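Local coordinates for periplasmic protein (Legionella pneumophila subsp. pneumophila, PDB 4FGQ) that is a calcium-dependent periplasmic protease of the bacterial transglutaminase-like cysteine proteinase family, at residues F54-E60 with F78-G84; D69-K73 with L182-D186. All coordinates share one frame; numbering follows the deposited sequence.

In the fold
Interaction 1 (54-60 with 78-84) is mostly buried. It rests on backbone pairing of two very short parallel strands and, as much, on a group of phenylalanine rings beside them. Interaction 2 (69-73 with 182-186) is partly buried and made almost wholly by side chains. It brings the C-terminal helix 183-192 against the loop between strand 58-59 and helix 75-81. That loop is part of the connection between the strands of interaction 1. Lys73 ties the two places together: its NZ forms salt bridges with Asp81 and Glu60 and a probable hydrogen bond to Gly83 O. Interaction 2 holds two of the calcium-binding residues, and interaction 1 lies beside others; no ion is bound in this model.

Interaction 1 (F54-E60 with F78-G84); sequences FNQFNYE and FIVDGGG
Phe78 CE1 lies over one face of the Phe57 ring, 3.4 Å from Phe57 CD2. At the rim of Phe57, near its plane, lies the peptide between Gly82 and Gly83. The two rings are inclined at 41°. One face of Phe78 carries Gly83 CA, offset toward the rim. Phe54 CD1 touches the same Phe78 CE1 at 3.9 Å, while Ile79 CD1 sits at the Phe54 edge, 4.1 Å from Phe54 CE1. Phe78 CG lies anti to its backbone N (chi1 -174°), which turns the ring to present CE1 to both Phe54 and Phe57.

Beside this cluster the backbones pair as parallel strands. Asn58 N donates to Gly82 O at 3.0 Å, and Asn58 O accepts from Gly84 N at 3.0 Å. Glu60 N reaches Gly84 O at 2.7 Å, from above the carbonyl plane. Gly83 CA makes a CA-H...O contact with Asn58 O at 3.2 Å; a side chain on Gly83 would run into that oxygen. The Glu60 carboxylate lies along Gly84 and is held by Lys73.

Gly82 ends helix 75-81 in a Schellman motif. Strand 58-59, this helix and strand 83-84 form a beta-alpha-beta unit. Helix 86-100 packs on Phe54 and Phe78, and helix 22-38 on Phe57 and Ile79.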
ATOM      1  N   PHE A  54       7.724   1.195  -5.045  1.00  7.65           N
ATOM      2  CA  PHE A  54       7.701   1.478  -3.610  1.00  9.12           C
ATOM      3  C   PHE A  54       8.617   0.585  -2.802  1.00 11.06           C
ATOM      4  O   PHE A  54       9.054   0.983  -1.727  1.00 12.66           O
ATOM      5  CB  PHE A  54       6.261   1.497  -3.086  1.00 10.14           C
ATOM      6  CG  PHE A  54       5.527   2.719  -3.527  1.00 10.59           C
ATOM      7  CD1 PHE A  54       5.969   3.964  -3.120  1.00 13.33           C
ATOM      8  CD2 PHE A  54       4.476   2.644  -4.429  1.00 13.62           C
ATOM      9  CE1 PHE A  54       5.346   5.123  -3.548  1.00 14.28           C
ATOM     10  CE2 PHE A  54       3.839   3.810  -4.860  1.00 14.70           C
ATOM     11  CZ  PHE A  54       4.279   5.047  -4.414  1.00 16.03           C
ATOM     12  N   ASN A  55       8.955  -0.593  -3.324  1.00  9.76           N
ATOM     13  CA  ASN A  55       9.805  -1.496  -2.542  1.00 14.21           C
ATOM     14  C   ASN A  55      11.234  -1.011  -2.359  1.00 16.46           C
ATOM     15  O   ASN A  55      11.961  -1.548  -1.521  1.00 19.20           O
ATOM     16  CB  ASN A  55       9.776  -2.927  -3.079  1.00 12.23           C
ATOM     17  CG  ASN A  55       8.588  -3.697  -2.568  1.00 13.18           C
ATOM     18  OD1 ASN A  55       7.942  -3.274  -1.605  1.00 14.69           O
ATOM     19  ND2 ASN A  55       8.275  -4.822  -3.208  1.00 13.75           N
ATOM     20  N   GLN A  56      11.609   0.016  -3.119  1.00 13.06           N
ATOM     21  CA  GLN A  56      12.932   0.652  -3.042  1.00 12.88           C
ATOM     22  C   GLN A  56      13.062   1.641  -1.880  1.00 15.17           C
ATOM     23  O   GLN A  56      14.155   2.119  -1.617  1.00 15.49           O
ATOM     24  CB  GLN A  56      13.215   1.457  -4.331  1.00 19.17           C
ATOM     25  CG  GLN A  56      12.534   2.855  -4.298  1.00 17.96           C
ATOM     26  CD  GLN A  56      12.913   3.780  -5.417  1.00 28.60           C
ATOM     27  OE1 GLN A  56      14.072   4.190  -5.540  1.00 33.53           O
ATOM     28  NE2 GLN A  56      11.931   4.152  -6.229  1.00 26.10           N
ATOM     29  N   PHE A  57      11.958   1.996  -1.224  1.00 11.00           N
ATOM     30  CA  PHE A  57      11.991   3.021  -0.167  1.00 11.86           C
ATOM     31  C   PHE A  57      12.515   2.456   1.168  1.00 10.83           C
ATOM     32  O   PHE A  57      12.726   1.250   1.299  1.00 14.93           O
ATOM     33  CB  PHE A  57      10.583   3.624   0.040  1.00 14.69           C
ATOM     34  CG  PHE A  57      10.157   4.619  -1.021  1.00 17.02           C
ATOM     35  CD1 PHE A  57       9.961   4.233  -2.330  1.00 13.84           C
ATOM     36  CD2 PHE A  57       9.884   5.932  -0.675  1.00 22.15           C
ATOM     37  CE1 PHE A  57       9.566   5.156  -3.298  1.00 16.97           C
ATOM     38  CE2 PHE A  57       9.478   6.854  -1.627  1.00 28.26           C
ATOM     39  CZ  PHE A  57       9.316   6.457  -2.946  1.00 24.98           C
ATOM     40  N   ASN A  58      12.746   3.331   2.147  1.00 12.13           N
ATOM     41  CA  ASN A  58      13.235   2.928   3.465  0.53 14.78           C
ATOM     42  C   ASN A  58      12.191   2.127   4.235  1.00 15.00           C
ATOM     43  O   ASN A  58      11.066   2.590   4.417  1.00 16.78           O
ATOM     44  CB  ASN A  58      13.611   4.165   4.286  0.53 17.31           C
ATOM     45  CG  ASN A  58      14.895   4.810   3.815  0.53 19.68           C
ATOM     46  OD1 ASN A  58      15.844   4.119   3.458  0.53 25.30           O
ATOM     47  ND2 ASN A  58      14.936   6.139   3.822  0.53 27.57           N
ATOM     48  N   TYR A  59      12.564   0.937   4.702  1.00 14.65           N
ATOM     49  CA  TYR A  59      11.663   0.085   5.471  1.00 14.30           C
ATOM     50  C   TYR A  59      11.910   0.278   6.968  1.00 15.93           C
ATOM     51  O   TYR A  59      13.004   0.002   7.461  1.00 18.37           O
ATOM     52  CB  TYR A  59      11.905  -1.369   5.082  1.00 14.74           C
ATOM     53  CG  TYR A  59      10.948  -2.370   5.682  1.00 12.55           C
ATOM     54  CD1 TYR A  59      11.258  -3.025   6.873  1.00 13.53           C
ATOM     55  CD2 TYR A  59       9.758  -2.682   5.047  1.00 12.60           C
ATOM     56  CE1 TYR A  59      10.380  -3.966   7.412  1.00 15.57           C
ATOM     57  CE2 TYR A  59       8.891  -3.610   5.566  1.00 17.08           C
ATOM     58  CZ  TYR A  59       9.207  -4.243   6.753  1.00 16.42           C
ATOM     59  OH  TYR A  59       8.328  -5.168   7.253  1.00 17.93           O
ATOM     60  N   GLU A  60      10.889   0.753   7.681  1.00 15.04           N
ATOM     61  CA  GLU A  60      11.017   1.076   9.098  1.00 18.28           C
ATOM     62  C   GLU A  60      10.409  -0.025   9.956  1.00 14.61           C
ATOM     63  O   GLU A  60       9.434  -0.670   9.563  1.00 17.44           O
ATOM     64  CB  GLU A  60      10.311   2.408   9.385  1.00 19.91           C
ATOM     65  CG  GLU A  60      10.930   3.585   8.646  1.00 21.10           C
ATOM     66  CD  GLU A  60      10.143   4.887   8.788  1.00 31.29           C
ATOM     67  OE1 GLU A  60       9.037   4.877   9.379  1.00 27.19           O
ATOM     68  OE2 GLU A  60      10.638   5.926   8.298  1.00 35.68           O
ATOM     69  N   PHE A  78       4.399   9.130   3.702  1.00 15.03           N
ATOM     70  CA  PHE A  78       5.356   8.117   3.261  1.00 12.88           C
ATOM     71  C   PHE A  78       6.396   8.766   2.339  1.00 16.23           C
ATOM     72  O   PHE A  78       7.598   8.568   2.499  1.00 13.47           O
ATOM     73  CB  PHE A  78       4.612   7.004   2.521  1.00 12.48           C
ATOM     74  CG  PHE A  78       5.474   5.820   2.142  1.00 14.31           C
ATOM     75  CD1 PHE A  78       6.181   5.809   0.950  1.00 13.98           C
ATOM     76  CD2 PHE A  78       5.531   4.698   2.957  1.00 17.33           C
ATOM     77  CE1 PHE A  78       6.953   4.713   0.581  1.00 14.98           C
ATOM     78  CE2 PHE A  78       6.302   3.597   2.596  1.00 19.64           C
ATOM     79  CZ  PHE A  78       7.016   3.607   1.407  1.00 16.15           C
ATOM     80  N   ILE A  79       5.931   9.542   1.368  1.00 12.94           N
ATOM     81  CA  ILE A  79       6.849  10.209   0.437  1.00 13.04           C
ATOM     82  C   ILE A  79       7.771  11.221   1.130  1.00 15.32           C
ATOM     83  O   ILE A  79       8.985  11.246   0.879  1.00 18.22           O
ATOM     84  CB  ILE A  79       6.085  10.900  -0.711  1.00 16.62           C
ATOM     85  CG1 ILE A  79       5.317   9.873  -1.546  1.00 15.57           C
ATOM     86  CG2 ILE A  79       7.037  11.690  -1.598  1.00 16.09           C
ATOM     87  CD1 ILE A  79       6.204   8.941  -2.379  1.00 18.64           C
ATOM     88  N   VAL A  80       7.204  12.053   2.001  1.00 14.80           N
ATOM     89  CA  VAL A  80       7.999  13.023   2.751  1.00 16.76           C
ATOM     90  C   VAL A  80       9.073  12.335   3.591  1.00 15.64           C
ATOM     91  O   VAL A  80      10.232  12.763   3.606  1.00 19.09           O
ATOM     92  CB  VAL A  80       7.111  13.925   3.635  1.00 19.50           C
ATOM     93  CG1 VAL A  80       7.956  14.747   4.596  1.00 19.25           C
ATOM     94  CG2 VAL A  80       6.264  14.843   2.765  1.00 21.61           C
ATOM     95  N   ASP A  81       8.702  11.249   4.257  1.00 16.37           N
ATOM     96  CA  ASP A  81       9.628  10.550   5.149  1.00 16.88           C
ATOM     97  C   ASP A  81      10.633   9.682   4.399  1.00 19.23           C
ATOM     98  O   ASP A  81      11.668   9.304   4.958  1.00 23.64           O
ATOM     99  CB  ASP A  81       8.859   9.666   6.132  1.00 15.95           C
ATOM    100  CG  ASP A  81       8.058  10.469   7.137  1.00 21.87           C
ATOM    101  OD1 ASP A  81       8.205  11.708   7.160  1.00 22.41           O
ATOM    102  OD2 ASP A  81       7.299   9.854   7.918  1.00 24.61           O
ATOM    103  N   GLY A  82      10.318   9.359   3.148  1.00 15.03           N
ATOM    104  CA  GLY A  82      11.162   8.492   2.348  1.00 16.17           C
ATOM    105  C   GLY A  82      10.971   7.021   2.667  1.00 17.82           C
ATOM    106  O   GLY A  82      11.830   6.187   2.341  1.00 15.02           O
ATOM    107  N   GLY A  83       9.840   6.691   3.285  1.00 15.69           N
ATOM    108  CA  GLY A  83       9.535   5.305   3.594  1.00 16.28           C
ATOM    109  C   GLY A  83       8.637   5.171   4.809  1.00 18.19           C
ATOM    110  O   GLY A  83       7.987   6.130   5.206  1.00 16.53           O
ATOM    111  N   GLY A  84       8.609   3.984   5.405  1.00 14.00           N
ATOM    112  CA  GLY A  84       7.678   3.702   6.489  1.00 15.74           C
ATOM    113  C   GLY A  84       7.727   2.229   6.830  1.00 17.21           C
ATOM    114  O   GLY A  84       8.638   1.528   6.372  1.00 15.00           O
TER
HETATM  115  O   HOH W   1      13.540   7.420   5.441  1.00 42.15           O
HETATM  116  O   HOH W   2      11.713   6.303   6.139  1.00 33.20           O

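Interaction 2 (D69-K73 with L182-D186); sequences DDYWK and LGKWD
Trp72 and Lys184 make the largest part of this contact. The aliphatic chain of Lys184 runs across one face of the indole, roughly at a right angle to it. Its CD stands 3.7 Å from the centroid of the five-membered ring, 19° off the normal, a CH-pi contact. This extended chain carries the amino group past the indole to the backbone of Asp70.

The tight part includes this aliphatic chain, with Lys184 CD 3.6 Å from Trp72 NE1. The six-membered ring of Trp72 is the buried side. Its CZ3 touches Trp185 CB at 3.8 Å, and its CH2 meets Leu182 CD2 at 3.9 Å. Trp72 CG is anti to its carbonyl carbon (chi1 -70°), an arrangement that directs the indole at the start of the helix. Phe159, Tyr157, Leu188 and Ile91 also pack on Trp72, and Trp185 NE1 bonds to Asn160 O.

The polar side is looser; Asp70 and Lys184 are exposed to solvent there. Lys184 NZ makes a weak hydrogen bond to Asp70 O at 3.0 Å. The carboxylate of Asp70 stays beyond salt-bridge range, with OD1 4.6 Å from Lys184 NZ. A water fills in between the groups. It lies at the indole edge, in its plane, and accepts from Trp72 NE1 at 3.2 Å. The same water lies within hydrogen-bonding distance of Asp69 O and accepts weakly from Lys184 NZ.

Asp69 OD2 takes the N-H of Tyr71 at 2.9 Å, closing an Asx turn. Asp69 and Tyr71 are calcium-binding residues, together with Asp85, Glu87 and Asp88, although no calcium is bound to this chain here. The arrangement is thus a calcium-site loop packed by its tryptophan against the N-terminal end of helix 183-192.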
ATOM      1  N   ASP A  69       4.962   0.314  13.447  1.00 25.42           N
ATOM      2  CA  ASP A  69       4.698   1.437  14.346  1.00 27.36           C
ATOM      3  C   ASP A  69       3.185   1.579  14.512  1.00 25.64           C
ATOM      4  O   ASP A  69       2.428   1.159  13.637  1.00 25.09           O
ATOM      5  CB  ASP A  69       5.293   2.716  13.744  1.00 27.86           C
ATOM      6  CG  ASP A  69       5.229   3.908  14.691  1.00 39.03           C
ATOM      7  OD1 ASP A  69       6.052   3.980  15.630  1.00 44.07           O
ATOM      8  OD2 ASP A  69       4.366   4.788  14.479  1.00 36.87           O
ATOM      9  N   ASP A  70       2.740   2.154  15.629  1.00 28.26           N
ATOM     10  CA  ASP A  70       1.305   2.350  15.833  1.00 28.39           C
ATOM     11  C   ASP A  70       0.683   3.330  14.837  1.00 27.88           C
ATOM     12  O   ASP A  70      -0.485   3.200  14.482  1.00 30.22           O
ATOM     13  CB  ASP A  70       1.003   2.821  17.251  1.00 32.96           C
ATOM     14  CG  ASP A  70       1.114   1.710  18.268  1.00 38.26           C
ATOM     15  OD1 ASP A  70       1.356   0.544  17.888  1.00 37.72           O
ATOM     16  OD2 ASP A  70       0.936   2.007  19.456  1.00 38.63           O
ATOM     17  N   TYR A  71       1.461   4.313  14.396  1.00 25.69           N
ATOM     18  CA  TYR A  71       0.950   5.352  13.502  1.00 22.47           C
ATOM     19  C   TYR A  71       0.922   4.880  12.052  1.00 25.10           C
ATOM     20  O   TYR A  71       1.918   4.349  11.549  1.00 23.54           O
ATOM     21  CB  TYR A  71       1.823   6.602  13.619  1.00 22.04           C
ATOM     22  CG  TYR A  71       1.319   7.800  12.843  1.00 23.73           C
ATOM     23  CD1 TYR A  71       1.869   8.143  11.616  1.00 23.31           C
ATOM     24  CD2 TYR A  71       0.308   8.601  13.356  1.00 29.99           C
ATOM     25  CE1 TYR A  71       1.414   9.246  10.913  1.00 24.30           C
ATOM     26  CE2 TYR A  71      -0.148   9.705  12.662  1.00 29.87           C
ATOM     27  CZ  TYR A  71       0.407  10.020  11.443  1.00 28.25           C
ATOM     28  OH  TYR A  71      -0.052  11.119  10.756  1.00 28.08           O
ATOM     29  N   TRP A  72      -0.214   5.077  11.381  1.00 19.93           N
ATOM     30  CA  TRP A  72      -0.343   4.731   9.963  1.00 19.73           C
ATOM     31  C   TRP A  72      -0.121   5.970   9.105  1.00 18.97           C
ATOM     32  O   TRP A  72      -0.813   6.975   9.280  1.00 21.41           O
ATOM     33  CB  TRP A  72      -1.736   4.175   9.652  1.00 23.69           C
ATOM     34  CG  TRP A  72      -2.019   2.812  10.216  1.00 27.68           C
ATOM     35  CD1 TRP A  72      -1.333   2.167  11.207  1.00 28.39           C
ATOM     36  CD2 TRP A  72      -3.073   1.924   9.813  1.00 24.24           C
ATOM     37  NE1 TRP A  72      -1.901   0.932  11.448  1.00 28.60           N
ATOM     38  CE2 TRP A  72      -2.964   0.759  10.599  1.00 26.61           C
ATOM     39  CE3 TRP A  72      -4.098   2.006   8.866  1.00 21.66           C
ATOM     40  CZ2 TRP A  72      -3.852  -0.316  10.468  1.00 23.07           C
ATOM     41  CZ3 TRP A  72      -4.970   0.935   8.734  1.00 25.73           C
ATOM     42  CH2 TRP A  72      -4.842  -0.206   9.531  1.00 26.39           C
ATOM     43  N   LYS A  73       0.827   5.901   8.171  1.00 16.58           N
ATOM     44  CA  LYS A  73       1.161   7.049   7.328  1.00 17.00           C
ATOM     45  C   LYS A  73       0.292   7.147   6.083  1.00 15.16           C
ATOM     46  O   LYS A  73       0.072   6.150   5.396  1.00 17.57           O
ATOM     47  CB  LYS A  73       2.617   6.960   6.858  1.00 16.77           C
ATOM     48  CG  LYS A  73       3.653   6.932   7.967  1.00 15.32           C
ATOM     49  CD  LYS A  73       5.065   7.028   7.358  1.00 17.04           C
ATOM     50  CE  LYS A  73       6.141   6.748   8.388  1.00 18.80           C
ATOM     51  NZ  LYS A  73       7.508   7.041   7.849  1.00 17.42           N
ATOM     52  N   LEU A 182     -12.160   1.017  11.715  1.00 45.60           N
ATOM     53  CA  LEU A 182     -10.719   0.969  11.892  1.00 36.73           C
ATOM     54  C   LEU A 182     -10.277   2.420  12.089  1.00 36.57           C
ATOM     55  O   LEU A 182     -10.137   3.174  11.123  1.00 35.75           O
ATOM     56  CB  LEU A 182     -10.089   0.372  10.629  1.00 38.75           C
ATOM     57  CG  LEU A 182      -8.838  -0.505  10.602  1.00 45.27           C
ATOM     58  CD1 LEU A 182      -8.926  -1.615  11.620  1.00 48.35           C
ATOM     59  CD2 LEU A 182      -8.672  -1.092   9.202  1.00 41.02           C
ATOM     60  N   GLY A 183     -10.086   2.812  13.348  1.00 37.83           N
ATOM     61  CA  GLY A 183      -9.851   4.202  13.714  1.00 39.00           C
ATOM     62  C   GLY A 183      -8.715   4.920  13.004  1.00 34.84           C
ATOM     63  O   GLY A 183      -8.887   6.059  12.559  1.00 38.11           O
ATOM     64  N   LYS A 184      -7.560   4.267  12.899  1.00 31.96           N
ATOM     65  CA  LYS A 184      -6.387   4.883  12.281  1.00 31.12           C
ATOM     66  C   LYS A 184      -6.596   5.087  10.800  1.00 29.42           C
ATOM     67  O   LYS A 184      -6.043   6.011  10.213  1.00 28.46           O
ATOM     68  CB  LYS A 184      -5.158   3.999  12.453  1.00 33.69           C
ATOM     69  CG  LYS A 184      -4.735   3.771  13.875  1.00 41.07           C
ATOM     70  CD  LYS A 184      -3.875   2.529  13.932  1.00 40.44           C
ATOM     71  CE  LYS A 184      -3.316   2.352  15.306  1.00 40.65           C
ATOM     72  NZ  LYS A 184      -2.431   1.158  15.397  1.00 38.79           N
ATOM     73  N   TRP A 185      -7.369   4.188  10.205  1.00 28.32           N
ATOM     74  CA  TRP A 185      -7.642   4.205   8.776  1.00 25.04           C
ATOM     75  C   TRP A 185      -8.617   5.332   8.478  1.00 25.59           C
ATOM     76  O   TRP A 185      -8.433   6.087   7.527  1.00 28.84           O
ATOM     77  CB  TRP A 185      -8.217   2.849   8.356  1.00 23.65           C
ATOM     78  CG  TRP A 185      -8.552   2.691   6.896  1.00 23.49           C
ATOM     79  CD1 TRP A 185      -9.764   2.358   6.375  1.00 26.61           C
ATOM     80  CD2 TRP A 185      -7.658   2.824   5.777  1.00 21.71           C
ATOM     81  NE1 TRP A 185      -9.691   2.284   5.002  1.00 25.03           N
ATOM     82  CE2 TRP A 185      -8.409   2.570   4.609  1.00 24.59           C
ATOM     83  CE3 TRP A 185      -6.305   3.144   5.651  1.00 25.00           C
ATOM     84  CZ2 TRP A 185      -7.848   2.618   3.331  1.00 24.35           C
ATOM     85  CZ3 TRP A 185      -5.747   3.195   4.383  1.00 20.79           C
ATOM     86  CH2 TRP A 185      -6.518   2.932   3.239  1.00 20.93           C
ATOM     87  N   ASP A 186      -9.656   5.438   9.300  1.00 27.48           N
ATOM     88  CA  ASP A 186     -10.602   6.542   9.195  1.00 29.97           C
ATOM     89  C   ASP A 186      -9.866   7.878   9.293  1.00 32.91           C
ATOM     90  O   ASP A 186     -10.038   8.758   8.449  1.00 36.17           O
ATOM     91  CB  ASP A 186     -11.650   6.434  10.303  1.00 38.84           C
ATOM     92  CG  ASP A 186     -12.722   7.499  10.203  1.00 53.29           C
ATOM     93  OD1 ASP A 186     -13.344   7.633   9.126  1.00 56.00           O
ATOM     94  OD2 ASP A 186     -12.942   8.206  11.210  1.00 61.57           O
TER
HETATM   95  O   HOH W   3       0.177  -0.137  13.593  1.00 29.40           O